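Side-chain contacts in glycosyl hydrolase family 2, TIM barrel domain protein (Faecalibacterium prausnitzii A2-165, PDB 6ED2), which probably hydrolyses beta-glucuronides as a family 2 glycosyl hydrolase with a TIM barrel domain, in a bacterium of the human gut: residues Leu28-Ala33 with Pro199-Ala204; Trp108-Arg113 with Val148-Phe153; Leu211-Arg216 with Tyr275-Arg280; Ile279-His282 with Val287-Glu290. All coordinates share one frame; numbering follows the deposited sequence.

Interaction 1 (Leu28-Ala33 with Pro199-Ala204); sequences LLYPRA and PVWLMA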
loop_
_atom_site.group_PDB
_atom_site.type_symbol
_atom_site.label_atom_id
_atom_site.label_comp_id
_atom_site.label_asym_id
_atom_site.label_seq_id
_atom_site.Cartn_x
_atom_site.Cartn_y
_atom_site.Cartn_z
ATOM N N LEU A 28 5.776 15.418 43.500
ATOM C CA LEU A 28 5.712 14.825 42.169
ATOM C C LEU A 28 6.387 13.455 42.127
ATOM O O LEU A 28 6.688 12.940 41.041
ATOM C CB LEU A 28 6.322 15.789 41.139
ATOM C CG LEU A 28 5.404 16.972 40.815
ATOM C CD1 LEU A 28 5.485 18.033 41.877
ATOM C CD2 LEU A 28 5.743 17.573 39.472
ATOM N N LEU A 29 6.655 12.868 43.288
ATOM C CA LEU A 29 7.157 11.504 43.356
ATOM C C LEU A 29 6.177 10.515 42.719
ATOM O O LEU A 29 4.959 10.608 42.898
ATOM C CB LEU A 29 7.408 11.126 44.816
ATOM C CG LEU A 29 8.522 11.917 45.505
ATOM C CD1 LEU A 29 8.646 11.529 46.982
ATOM C CD2 LEU A 29 9.841 11.698 44.761
ATOM N N TYR A 30 6.711 9.566 41.972
ATOM C CA TYR A 30 5.869 8.534 41.399
ATOM C C TYR A 30 5.191 7.745 42.519
ATOM O O TYR A 30 5.865 7.350 43.486
ATOM C CB TYR A 30 6.690 7.593 40.516
ATOM C CG TYR A 30 5.803 6.726 39.660
ATOM C CD1 TYR A 30 5.156 7.255 38.555
ATOM C CD2 TYR A 30 5.567 5.402 39.985
ATOM C CE1 TYR A 30 4.336 6.481 37.773
ATOM C CE2 TYR A 30 4.744 4.620 39.206
ATOM C CZ TYR A 30 4.135 5.166 38.109
ATOM O OH TYR A 30 3.308 4.405 37.330
ATOM N N PRO A 31 3.885 7.485 42.426
ATOM C CA PRO A 31 3.188 6.792 43.519
ATOM C C PRO A 31 3.746 5.393 43.730
ATOM O O PRO A 31 4.054 4.674 42.777
ATOM C CB PRO A 31 1.730 6.754 43.049
ATOM C CG PRO A 31 1.628 7.804 42.001
ATOM C CD PRO A 31 2.969 7.835 41.327
ATOM N N ARG A 32 3.908 5.022 44.998
ATOM C CA ARG A 32 4.540 3.760 45.361
ATOM C C ARG A 32 3.760 3.105 46.493
ATOM O O ARG A 32 3.257 3.787 47.394
ATOM C CB ARG A 32 6.007 3.952 45.793
ATOM C CG ARG A 32 6.956 4.480 44.710
ATOM C CD ARG A 32 7.365 3.406 43.697
ATOM N NE ARG A 32 8.354 3.919 42.747
ATOM C CZ ARG A 32 8.499 3.473 41.501
ATOM N NH1 ARG A 32 7.721 2.495 41.041
ATOM N NH2 ARG A 32 9.424 4.006 40.709
ATOM N N ALA A 33 3.637 1.779 46.421
ATOM C CA ALA A 33 3.225 0.992 47.574
ATOM C C ALA A 33 4.457 0.723 48.427
ATOM O O ALA A 33 5.490 0.275 47.913
ATOM C CB ALA A 33 2.579 -0.327 47.134
ATOM N N PRO A 199 -1.986 6.861 33.932
ATOM C CA PRO A 199 -2.618 6.205 35.083
ATOM C C PRO A 199 -3.076 7.183 36.155
ATOM O O PRO A 199 -2.406 8.183 36.446
ATOM C CB PRO A 199 -1.511 5.287 35.611
ATOM C CG PRO A 199 -0.734 4.944 34.397
ATOM C CD PRO A 199 -0.784 6.132 33.483
ATOM N N VAL A 200 -4.250 6.880 36.719
ATOM C CA VAL A 200 -4.847 7.576 37.857
ATOM C C VAL A 200 -4.729 6.668 39.078
ATOM O O VAL A 200 -4.851 5.442 38.961
ATOM C CB VAL A 200 -6.319 7.931 37.568
ATOM C CG1 VAL A 200 -6.995 8.610 38.779
ATOM C CG2 VAL A 200 -6.433 8.779 36.275
ATOM N N TRP A 201 -4.475 7.257 40.245
ATOM C CA TRP A 201 -4.156 6.463 41.424
ATOM C C TRP A 201 -4.892 6.970 42.647
ATOM O O TRP A 201 -5.088 8.176 42.837
ATOM C CB TRP A 201 -2.668 6.476 41.767
ATOM C CG TRP A 201 -1.755 6.081 40.678
ATOM C CD1 TRP A 201 -1.138 6.910 39.791
ATOM C CD2 TRP A 201 -1.312 4.753 40.368
ATOM N NE1 TRP A 201 -0.334 6.183 38.943
ATOM C CE2 TRP A 201 -0.420 4.858 39.276
ATOM C CE3 TRP A 201 -1.589 3.485 40.899
ATOM C CZ2 TRP A 201 0.206 3.742 38.707
ATOM C CZ3 TRP A 201 -0.962 2.375 40.338
ATOM C CH2 TRP A 201 -0.085 2.512 39.246
ATOM N N LEU A 202 -5.260 6.024 43.496
ATOM C CA LEU A 202 -5.818 6.297 44.806
ATOM C C LEU A 202 -4.773 5.870 45.824
ATOM O O LEU A 202 -4.283 4.733 45.775
ATOM C CB LEU A 202 -7.145 5.554 45.014
ATOM C CG LEU A 202 -7.805 5.617 46.395
ATOM C CD1 LEU A 202 -8.339 7.005 46.681
ATOM C CD2 LEU A 202 -8.922 4.578 46.521
ATOM N N MET A 203 -4.407 6.790 46.713
ATOM C CA MET A 203 -3.306 6.569 47.635
ATOM C C MET A 203 -3.768 6.764 49.072
ATOM O O MET A 203 -4.602 7.628 49.353
ATOM C CB MET A 203 -2.149 7.528 47.325
ATOM C CG MET A 203 -1.543 7.347 45.931
ATOM S SD MET A 203 -0.252 8.568 45.550
ATOM C CE MET A 203 -1.231 10.037 45.412
ATOM N N ALA A 204 -3.217 5.965 49.979
ATOM C CA ALA A 204 -3.292 6.235 51.408
ATOM C C ALA A 204 -1.872 6.529 51.871
ATOM O O ALA A 204 -0.982 5.687 51.713
ATOM C CB ALA A 204 -3.899 5.058 52.177
#
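Pro31 is the bump of this contact, and the hollow that takes it is formed by Trp201 and Met203, two residues apart on strand 200-205 and both directed at the loop 28-33. Pro31 CG sits over one face of the indole, 4.0 Å from the centroid of the Trp201 five-membered ring and 25° off its normal, which meets the geometry of a CH-pi contact. The neighbouring corner of the same pyrrolidine, Pro31 CB, lies 3.7 Å from Met203 SD. CG anti to the carbonyl carbon (chi1 -62°) and an extended chi2 bring that sulfur to the proline; the bend at chi3 only turns CE away. At the benzo end of the indole, Tyr30 OH approaches Trp201 CZ2 obliquely at 3.5 Å. Tyr30 owes this reach to a CG placed anti to the backbone N (chi1 -166°), and its hydroxyl bonds to Glu362 of helix 361-370. The contact thus lays the N-terminal loop on the jelly-roll-like sugar-binding domain while Tyr30 extends to the TIM barrel. Pro31 also touches Leu39 and Arg113. With 195 Å² buried and no hydrogen bond between the two segments, the fit depends on shape, CH-pi attraction and dispersion, and the Tyr30 hydroxyl is satisfied at the barrel helix.

Interaction 2 (Trp108-Arg113 with Val148-Phe153); sequences WDIVLR and VRYNQF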
loop_
_atom_site.group_PDB
_atom_site.type_symbol
_atom_site.label_atom_id
_atom_site.label_comp_id
_atom_site.label_asym_id
_atom_site.label_seq_id
_atom_site.Cartn_x
_atom_site.Cartn_y
_atom_site.Cartn_z
ATOM N N TRP A 108 -5.220 7.806 57.698
ATOM C CA TRP A 108 -4.284 8.103 56.631
ATOM C C TRP A 108 -4.747 9.339 55.869
ATOM O O TRP A 108 -5.928 9.687 55.868
ATOM C CB TRP A 108 -4.220 6.948 55.646
ATOM C CG TRP A 108 -3.152 5.935 55.780
ATOM C CD1 TRP A 108 -1.914 5.980 55.220
ATOM C CD2 TRP A 108 -3.258 4.656 56.415
ATOM N NE1 TRP A 108 -1.222 4.825 55.500
ATOM C CE2 TRP A 108 -2.027 3.995 56.231
ATOM C CE3 TRP A 108 -4.261 4.020 57.148
ATOM C CZ2 TRP A 108 -1.774 2.726 56.745
ATOM C CZ3 TRP A 108 -4.007 2.758 57.662
ATOM C CH2 TRP A 108 -2.773 2.126 57.455
ATOM N N ASP A 109 -3.807 9.997 55.197
ATOM C CA ASP A 109 -4.183 10.953 54.164
ATOM C C ASP A 109 -4.663 10.209 52.922
ATOM O O ASP A 109 -4.063 9.212 52.513
ATOM C CB ASP A 109 -3.003 11.856 53.807
ATOM C CG ASP A 109 -3.205 13.298 54.277
ATOM O OD1 ASP A 109 -4.312 13.664 54.760
ATOM O OD2 ASP A 109 -2.226 14.055 54.188
ATOM N N ILE A 110 -5.750 10.698 52.334
ATOM C CA ILE A 110 -6.349 10.100 51.144
ATOM C C ILE A 110 -6.139 11.065 49.992
ATOM O O ILE A 110 -6.682 12.181 50.003
ATOM C CB ILE A 110 -7.850 9.803 51.317
ATOM C CG1 ILE A 110 -8.155 9.219 52.706
ATOM C CG2 ILE A 110 -8.303 8.838 50.219
ATOM C CD1 ILE A 110 -7.432 7.927 52.988
ATOM N N VAL A 111 -5.374 10.625 48.989
ATOM C CA VAL A 111 -4.906 11.488 47.911
ATOM C C VAL A 111 -5.110 10.789 46.572
ATOM O O VAL A 111 -4.698 9.634 46.405
ATOM C CB VAL A 111 -3.412 11.851 48.092
ATOM C CG1 VAL A 111 -2.987 12.886 47.058
ATOM C CG2 VAL A 111 -3.115 12.336 49.530
ATOM N N LEU A 112 -5.689 11.511 45.608
ATOM C CA LEU A 112 -5.767 11.078 44.213
ATOM C C LEU A 112 -4.605 11.651 43.408
ATOM O O LEU A 112 -4.317 12.844 43.503
ATOM C CB LEU A 112 -7.082 11.538 43.590
ATOM C CG LEU A 112 -8.328 10.945 44.232
ATOM C CD1 LEU A 112 -9.548 11.722 43.788
ATOM C CD2 LEU A 112 -8.435 9.458 43.869
ATOM N N ARG A 113 -3.939 10.808 42.619
ATOM C CA ARG A 113 -2.918 11.251 41.674
ATOM C C ARG A 113 -3.411 11.071 40.242
ATOM O O ARG A 113 -3.879 9.984 39.867
ATOM C CB ARG A 113 -1.604 10.486 41.855
ATOM C CG ARG A 113 -0.687 10.539 40.602
ATOM C CD ARG A 113 -0.005 11.926 40.391
ATOM N NE ARG A 113 0.909 12.271 41.484
ATOM C CZ ARG A 113 2.210 11.968 41.525
ATOM N NH1 ARG A 113 2.791 11.299 40.527
ATOM N NH2 ARG A 113 2.940 12.329 42.581
ATOM N N VAL A 148 -14.038 12.270 51.577
ATOM C CA VAL A 148 -14.513 10.932 51.245
ATOM C C VAL A 148 -15.356 10.374 52.384
ATOM O O VAL A 148 -15.191 10.739 53.555
ATOM C CB VAL A 148 -13.330 9.996 50.931
ATOM C CG1 VAL A 148 -12.680 10.387 49.609
ATOM C CG2 VAL A 148 -12.324 10.022 52.075
ATOM N N ARG A 149 -16.270 9.473 52.034
ATOM C CA ARG A 149 -16.942 8.633 53.015
ATOM C C ARG A 149 -16.169 7.326 53.131
ATOM O O ARG A 149 -15.842 6.702 52.113
ATOM C CB ARG A 149 -18.393 8.361 52.614
ATOM C CG ARG A 149 -19.178 9.574 52.153
ATOM C CD ARG A 149 -20.031 9.204 50.945
ATOM N NE ARG A 149 -20.757 10.345 50.382
ATOM C CZ ARG A 149 -21.204 10.394 49.126
ATOM N NH1 ARG A 149 -21.863 11.472 48.690
ATOM N NH2 ARG A 149 -20.986 9.363 48.301
ATOM N N TYR A 150 -15.879 6.920 54.363
ATOM C CA TYR A 150 -15.040 5.758 54.631
ATOM C C TYR A 150 -15.855 4.461 54.621
ATOM O O TYR A 150 -17.009 4.431 55.053
ATOM C CB TYR A 150 -14.306 5.946 55.963
ATOM C CG TYR A 150 -13.226 7.004 55.845
ATOM C CD1 TYR A 150 -11.890 6.653 55.613
ATOM C CD2 TYR A 150 -13.543 8.357 55.915
ATOM C CE1 TYR A 150 -10.906 7.623 55.474
ATOM C CE2 TYR A 150 -12.565 9.332 55.781
ATOM C CZ TYR A 150 -11.254 8.958 55.566
ATOM O OH TYR A 150 -10.304 9.933 55.431
ATOM N N ASN A 151 -15.241 3.397 54.100
ATOM C CA ASN A 151 -15.908 2.124 53.809
ATOM C C ASN A 151 -17.149 2.317 52.938
ATOM O O ASN A 151 -18.149 1.608 53.074
ATOM C CB ASN A 151 -16.251 1.346 55.082
ATOM C CG ASN A 151 -16.028 -0.156 54.910
ATOM O OD1 ASN A 151 -14.904 -0.606 54.613
ATOM N ND2 ASN A 151 -17.100 -0.942 55.074
ATOM N N GLN A 152 -17.079 3.270 52.013
ATOM C CA GLN A 152 -18.145 3.483 51.047
ATOM C C GLN A 152 -17.532 3.814 49.701
ATOM O O GLN A 152 -16.321 4.035 49.575
ATOM C CB GLN A 152 -19.099 4.601 51.482
ATOM C CG GLN A 152 -19.688 4.371 52.847
ATOM C CD GLN A 152 -20.519 5.525 53.313
ATOM O OE1 GLN A 152 -21.402 5.996 52.595
ATOM N NE2 GLN A 152 -20.241 6.000 54.523
ATOM N N PHE A 153 -18.395 3.846 48.689
ATOM C CA PHE A 153 -17.995 4.323 47.380
ATOM C C PHE A 153 -18.063 5.849 47.330
ATOM O O PHE A 153 -18.855 6.484 48.033
ATOM C CB PHE A 153 -18.865 3.698 46.290
ATOM C CG PHE A 153 -18.481 2.284 45.973
ATOM C CD1 PHE A 153 -17.372 2.015 45.171
ATOM C CD2 PHE A 153 -19.199 1.220 46.508
ATOM C CE1 PHE A 153 -16.986 0.713 44.889
ATOM C CE2 PHE A 153 -18.825 -0.101 46.236
ATOM C CZ PHE A 153 -17.722 -0.356 45.417
HETATM O O HOH W 1 -8.184 9.673 57.209
#
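The type II beta turn from Arg149 to Gln152, which leads into strand 152-161 of the sugar-binding domain, sends Tyr150 across to Ile110 on strand 109-114. These two side chains reach toward each other: Ile110 CG1 lies 3.5 Å from Tyr150 OH and 4.2 Å from Tyr150 CE1, an oblique approach to the hydroxyl end of the ring. The Ile110 rotation (chi1 -41°, CG1 beside the backbone N) aims CG1 at this hydroxyl and also at Val148 CG2, met more loosely at 4.3 Å. No hydrogen bond runs directly between the segments: in this beta sandwich, of the jelly-roll kind, strand 109-114 pairs with 140-143 and 200-205, whereas 152-161 pairs with 92-101 and 120-125. The CA atoms of Ile110 and Val148 are accordingly 8.2 Å apart, a spacing bridged by side chains. One water supplies the polar link, donating to Trp108 O at 2.6 Å and to Tyr150 OH at 2.8 Å. The Tyr150 hydroxyl is also bonded to the carbonyl oxygen of Thr145; since a carbonyl can only accept, Tyr150 donates there and accepts from the water, which fixes its O-H direction. Beyond Tyr150, Asn151 ND2 makes a weak hydrogen bond to Thr35 O of the second subunit.

Interaction 3 (Leu211-Arg216 with Tyr275-Arg280); sequences LDYSTR and YDLVIR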
loop_
_atom_site.group_PDB
_atom_site.type_symbol
_atom_site.label_atom_id
_atom_site.label_comp_id
_atom_site.label_asym_id
_atom_site.label_seq_id
_atom_site.Cartn_x
_atom_site.Cartn_y
_atom_site.Cartn_z
ATOM N N LEU A 211 8.009 14.268 50.740
ATOM C CA LEU A 211 7.453 14.948 49.574
ATOM C C LEU A 211 8.402 14.999 48.389
ATOM O O LEU A 211 7.948 15.132 47.248
ATOM C CB LEU A 211 7.055 16.384 49.922
ATOM C CG LEU A 211 6.182 16.591 51.162
ATOM C CD1 LEU A 211 6.121 18.064 51.489
ATOM C CD2 LEU A 211 4.785 16.047 50.960
ATOM N N ASP A 212 9.705 14.906 48.623
ATOM C CA ASP A 212 10.659 15.079 47.539
ATOM C C ASP A 212 12.028 14.627 48.026
ATOM O O ASP A 212 12.271 14.496 49.227
ATOM C CB ASP A 212 10.706 16.541 47.065
ATOM C CG ASP A 212 11.358 16.704 45.691
ATOM O OD1 ASP A 212 11.534 15.698 44.970
ATOM O OD2 ASP A 212 11.710 17.847 45.334
ATOM N N TYR A 213 12.908 14.360 47.073
ATOM C CA TYR A 213 14.303 14.115 47.368
ATOM C C TYR A 213 15.082 14.484 46.123
ATOM O O TYR A 213 14.528 14.569 45.026
ATOM C CB TYR A 213 14.574 12.668 47.795
ATOM C CG TYR A 213 14.603 11.665 46.662
ATOM C CD1 TYR A 213 15.797 11.308 46.062
ATOM C CD2 TYR A 213 13.421 11.063 46.195
ATOM C CE1 TYR A 213 15.833 10.391 45.017
ATOM C CE2 TYR A 213 13.446 10.130 45.151
ATOM C CZ TYR A 213 14.662 9.802 44.568
ATOM O OH TYR A 213 14.738 8.885 43.536
ATOM N N SER A 214 16.372 14.724 46.311
ATOM C CA SER A 214 17.252 15.090 45.213
ATOM C C SER A 214 18.553 14.335 45.402
ATOM O O SER A 214 18.904 13.970 46.528
ATOM C CB SER A 214 17.513 16.619 45.157
ATOM O OG SER A 214 18.418 17.025 46.187
ATOM N N THR A 215 19.257 14.107 44.289
ATOM C CA THR A 215 20.555 13.443 44.270
ATOM C C THR A 215 21.491 14.186 43.318
ATOM O O THR A 215 21.050 14.767 42.319
ATOM C CB THR A 215 20.460 11.951 43.832
ATOM O OG1 THR A 215 19.791 11.841 42.562
ATOM C CG2 THR A 215 19.727 11.112 44.873
ATOM N N ARG A 216 22.785 14.177 43.674
ATOM C CA ARG A 216 23.924 14.613 42.867
ATOM C C ARG A 216 24.966 13.515 42.947
ATOM O O ARG A 216 25.118 12.875 43.989
ATOM C CB ARG A 216 24.607 15.923 43.379
ATOM C CG ARG A 216 23.769 17.177 43.336
ATOM C CD ARG A 216 24.134 18.170 44.465
ATOM N NE ARG A 216 22.984 19.044 44.784
ATOM C CZ ARG A 216 22.413 19.167 45.990
ATOM N NH1 ARG A 216 22.882 18.487 47.029
ATOM N NH2 ARG A 216 21.375 19.975 46.164
ATOM N N TYR A 275 20.259 1.003 41.618
ATOM C CA TYR A 275 20.276 0.659 43.030
ATOM C C TYR A 275 18.917 0.971 43.628
ATOM O O TYR A 275 18.183 1.826 43.137
ATOM C CB TYR A 275 21.345 1.446 43.794
ATOM C CG TYR A 275 22.765 0.980 43.578
ATOM C CD1 TYR A 275 23.390 0.118 44.486
ATOM C CD2 TYR A 275 23.502 1.436 42.493
ATOM C CE1 TYR A 275 24.715 -0.290 44.297
ATOM C CE2 TYR A 275 24.812 1.044 42.297
ATOM C CZ TYR A 275 25.416 0.177 43.195
ATOM O OH TYR A 275 26.721 -0.201 42.976
ATOM N N ASP A 276 18.599 0.304 44.721
ATOM C CA ASP A 276 17.321 0.510 45.388
ATOM C C ASP A 276 17.512 1.514 46.516
ATOM O O ASP A 276 18.377 1.329 47.381
ATOM C CB ASP A 276 16.756 -0.810 45.907
ATOM C CG ASP A 276 16.372 -1.752 44.782
ATOM O OD1 ASP A 276 15.532 -1.366 43.948
ATOM O OD2 ASP A 276 16.928 -2.865 44.714
ATOM N N LEU A 277 16.716 2.575 46.491
ATOM C CA LEU A 277 16.800 3.649 47.463
ATOM C C LEU A 277 15.647 3.509 48.445
ATOM O O LEU A 277 14.492 3.364 48.030
ATOM C CB LEU A 277 16.751 5.009 46.756
ATOM C CG LEU A 277 16.927 6.284 47.588
ATOM C CD1 LEU A 277 18.319 6.334 48.206
ATOM C CD2 LEU A 277 16.714 7.496 46.722
ATOM N N VAL A 278 15.958 3.551 49.740
ATOM C CA VAL A 278 14.957 3.450 50.798
ATOM C C VAL A 278 15.039 4.703 51.657
ATOM O O VAL A 278 16.039 4.922 52.351
ATOM C CB VAL A 278 15.160 2.195 51.655
ATOM C CG1 VAL A 278 14.091 2.106 52.746
ATOM C CG2 VAL A 278 15.165 0.966 50.781
ATOM N N ILE A 279 13.980 5.510 51.646
ATOM C CA ILE A 279 13.899 6.711 52.466
ATOM C C ILE A 279 12.828 6.511 53.524
ATOM O O ILE A 279 11.661 6.274 53.190
ATOM C CB ILE A 279 13.579 7.963 51.630
ATOM C CG1 ILE A 279 14.506 8.106 50.423
ATOM C CG2 ILE A 279 13.615 9.204 52.526
ATOM C CD1 ILE A 279 14.012 9.155 49.446
ATOM N N ARG A 280 13.198 6.683 54.795
ATOM C CA ARG A 280 12.269 6.442 55.891
ATOM C C ARG A 280 12.229 7.619 56.859
ATOM O O ARG A 280 13.255 8.247 57.137
ATOM C CB ARG A 280 12.650 5.155 56.648
ATOM C CG ARG A 280 12.400 3.893 55.853
ATOM C CD ARG A 280 12.624 2.654 56.697
ATOM N NE ARG A 280 11.921 1.510 56.129
ATOM C CZ ARG A 280 11.658 0.387 56.790
ATOM N NH1 ARG A 280 12.045 0.242 58.055
ATOM N NH2 ARG A 280 11.002 -0.594 56.187
#
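Tyr213 OH is hydrogen-bonded to Asp293 OD2, and the ring behind that hydroxyl packs on Leu277 and Ile279. The contact belongs to the core of a beta sandwich, the immunoglobulin-like domain of family 2 hydrolases: strand 210-219 is an outer strand of a three-stranded sheet, and strand 275-283 lies inside the four-stranded sheet facing it. A CA-CA separation of 9.0 Å between Tyr213 and Ile279, with no hydrogen bond across, fits layers joined by side chains. Leu277 and Ile279, two residues apart, present their methyls to the same side of the tyrosine ring. Leu277 CD2 reaches the hydroxyl half, 3.5 Å from Tyr213 CE1; Ile279 CD1 takes the other half, 3.8 Å from Tyr213 CG. The latter methyl is 4.2 Å from the ring centroid and 30° off the normal, an off-centre CH-pi contact. With CG between the backbone N and the carbonyl carbon (chi1 77°), the Tyr213 ring is laid beneath both methyls, and Thr215 CG2 borders its edge in plane. Replacing Tyr213 with an alanine would probably open a gap under both methyls and take from Asp293 its hydroxyl partner. The Ile279 side chain lies about 6 Å from a magnesium ion held at Thr239 and Glu241. A classic beta bulge, Leu211 and Asp212 opposite Ser231, precedes Tyr213, whose backbone N makes a weak bond to Asp212 OD1 at 2.8 Å.

Interaction 4 (Ile279-His282 with Val287-Glu290); sequences IRIH and VVDE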
loop_
_atom_site.group_PDB
_atom_site.type_symbol
_atom_site.label_atom_id
_atom_site.label_comp_id
_atom_site.label_asym_id
_atom_site.label_seq_id
_atom_site.Cartn_x
_atom_site.Cartn_y
_atom_site.Cartn_z
ATOM N N ILE A 279 13.980 5.510 51.646
ATOM C CA ILE A 279 13.899 6.711 52.466
ATOM C C ILE A 279 12.828 6.511 53.524
ATOM O O ILE A 279 11.661 6.274 53.190
ATOM C CB ILE A 279 13.579 7.963 51.630
ATOM C CG1 ILE A 279 14.506 8.106 50.423
ATOM C CG2 ILE A 279 13.615 9.204 52.526
ATOM C CD1 ILE A 279 14.012 9.155 49.446
ATOM N N ARG A 280 13.198 6.683 54.795
ATOM C CA ARG A 280 12.269 6.442 55.891
ATOM C C ARG A 280 12.229 7.619 56.859
ATOM O O ARG A 280 13.255 8.247 57.137
ATOM C CB ARG A 280 12.650 5.155 56.648
ATOM C CG ARG A 280 12.400 3.893 55.853
ATOM C CD ARG A 280 12.624 2.654 56.697
ATOM N NE ARG A 280 11.921 1.510 56.129
ATOM C CZ ARG A 280 11.658 0.387 56.790
ATOM N NH1 ARG A 280 12.045 0.242 58.055
ATOM N NH2 ARG A 280 11.002 -0.594 56.187
ATOM N N ILE A 281 11.033 7.909 57.364
ATOM C CA ILE A 281 10.831 8.791 58.505
ATOM C C ILE A 281 10.532 7.925 59.722
ATOM O O ILE A 281 9.764 6.958 59.627
ATOM C CB ILE A 281 9.685 9.787 58.246
ATOM C CG1 ILE A 281 9.929 10.578 56.958
ATOM C CG2 ILE A 281 9.490 10.726 59.458
ATOM C CD1 ILE A 281 8.738 11.434 56.540
ATOM N N HIS A 282 11.136 8.258 60.869
ATOM C CA HIS A 282 10.950 7.509 62.109
ATOM C C HIS A 282 10.431 8.403 63.223
ATOM O O HIS A 282 10.846 9.562 63.351
ATOM C CB HIS A 282 12.247 6.870 62.584
ATOM C CG HIS A 282 12.880 5.970 61.576
ATOM N ND1 HIS A 282 12.630 4.615 61.524
ATOM C CD2 HIS A 282 13.751 6.232 60.573
ATOM C CE1 HIS A 282 13.323 4.081 60.535
ATOM N NE2 HIS A 282 14.016 5.040 59.946
ATOM N N VAL A 287 8.370 3.270 62.103
ATOM C CA VAL A 287 8.524 3.885 60.790
ATOM C C VAL A 287 7.249 4.657 60.481
ATOM O O VAL A 287 6.170 4.068 60.395
ATOM C CB VAL A 287 8.799 2.830 59.709
ATOM C CG1 VAL A 287 8.933 3.500 58.323
ATOM C CG2 VAL A 287 10.041 2.045 60.054
ATOM N N VAL A 288 7.354 5.977 60.311
ATOM C CA VAL A 288 6.144 6.741 60.011
ATOM C C VAL A 288 5.921 6.903 58.509
ATOM O O VAL A 288 4.778 7.077 58.078
ATOM C CB VAL A 288 6.158 8.102 60.743
ATOM C CG1 VAL A 288 7.330 8.192 61.703
ATOM C CG2 VAL A 288 6.127 9.321 59.778
ATOM N N ASP A 289 6.966 6.835 57.698
ATOM C CA ASP A 289 6.763 6.879 56.255
ATOM C C ASP A 289 7.955 6.215 55.598
ATOM O O ASP A 289 9.064 6.213 56.141
ATOM C CB ASP A 289 6.603 8.302 55.703
ATOM C CG ASP A 289 6.260 8.309 54.211
ATOM O OD1 ASP A 289 5.434 7.462 53.788
ATOM O OD2 ASP A 289 6.819 9.142 53.449
ATOM N N GLU A 290 7.710 5.633 54.434
ATOM C CA GLU A 290 8.791 5.036 53.672
ATOM C C GLU A 290 8.541 5.309 52.201
ATOM O O GLU A 290 7.423 5.124 51.713
ATOM C CB GLU A 290 8.904 3.539 53.932
ATOM C CG GLU A 290 9.712 2.810 52.891
ATOM C CD GLU A 290 9.731 1.322 53.142
ATOM O OE1 GLU A 290 8.766 0.634 52.733
ATOM O OE2 GLU A 290 10.692 0.854 53.787
#
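Arg280 and Glu290 run alongside one another in the same direction from a non-hydrogen-bonded pair of the antiparallel hairpin 275-283/286-295. The arginine, extended from CG to NE, grips one oxygen side-on: Arg280 NE is 2.7 Å and Arg280 NH2 2.8 Å from Glu290 OE2. That oxygen lies 2° out of the guanidinium plane, yet the two planes are turned 42° apart, and both nitrogens reach it from the same face of the carboxylate. Val287 CG1 sits over one guanidinium face, 4.0 Å above the plane and offset toward the rim, while Val287 CG2 touches Arg280 NH1 at 3.4 Å and meets the His282 ring obliquely. Ile281, on the other face of the sheet, touches Val288 CG2 with its CG2 at 3.7 Å. A classic beta bulge, Val288 and Asp289 against Ile281, turns Val288 out of the regular alternation; Ile281 O accepts from Val288 N at 2.7 Å and, weakly, from Asp289 N. A leucine in place of Arg280 has neither donor for Glu290 OE2 and would probably leave that carboxylate charge without its mate. Glu290 OE1 bonds to Thr35, and the Arg280 side chain comes within about 4 Å of a magnesium ion bound by Thr239 and Glu241; the salt bridge may therefore offset positive charge beside the metal.

How the interactions relate
From the N terminus, residues 28-33 meet strand 200-205 some 166 residues later, so interaction 1 closes a loop holding most of the sugar-binding domain. Interaction 2 nests inside that loop, and the two touch: Arg113 NH2 is 2.7 Å from Leu29 O, and strands 109-114 and 200-205 are neighbours in one sheet. The chain then enters strand 210-219, where interaction 3 begins in series, tying the two sheets of the next sandwich; Leu29 CD2 packs on Tyr213 CD2 at 3.9 Å, joining the N-terminal loop to it. Interaction 4 starts on the strand where interaction 3 ends, sharing Ile279 and Arg280, and closes a short hairpin. Interactions 2 and 3 are farthest apart, about 27 Å between centres.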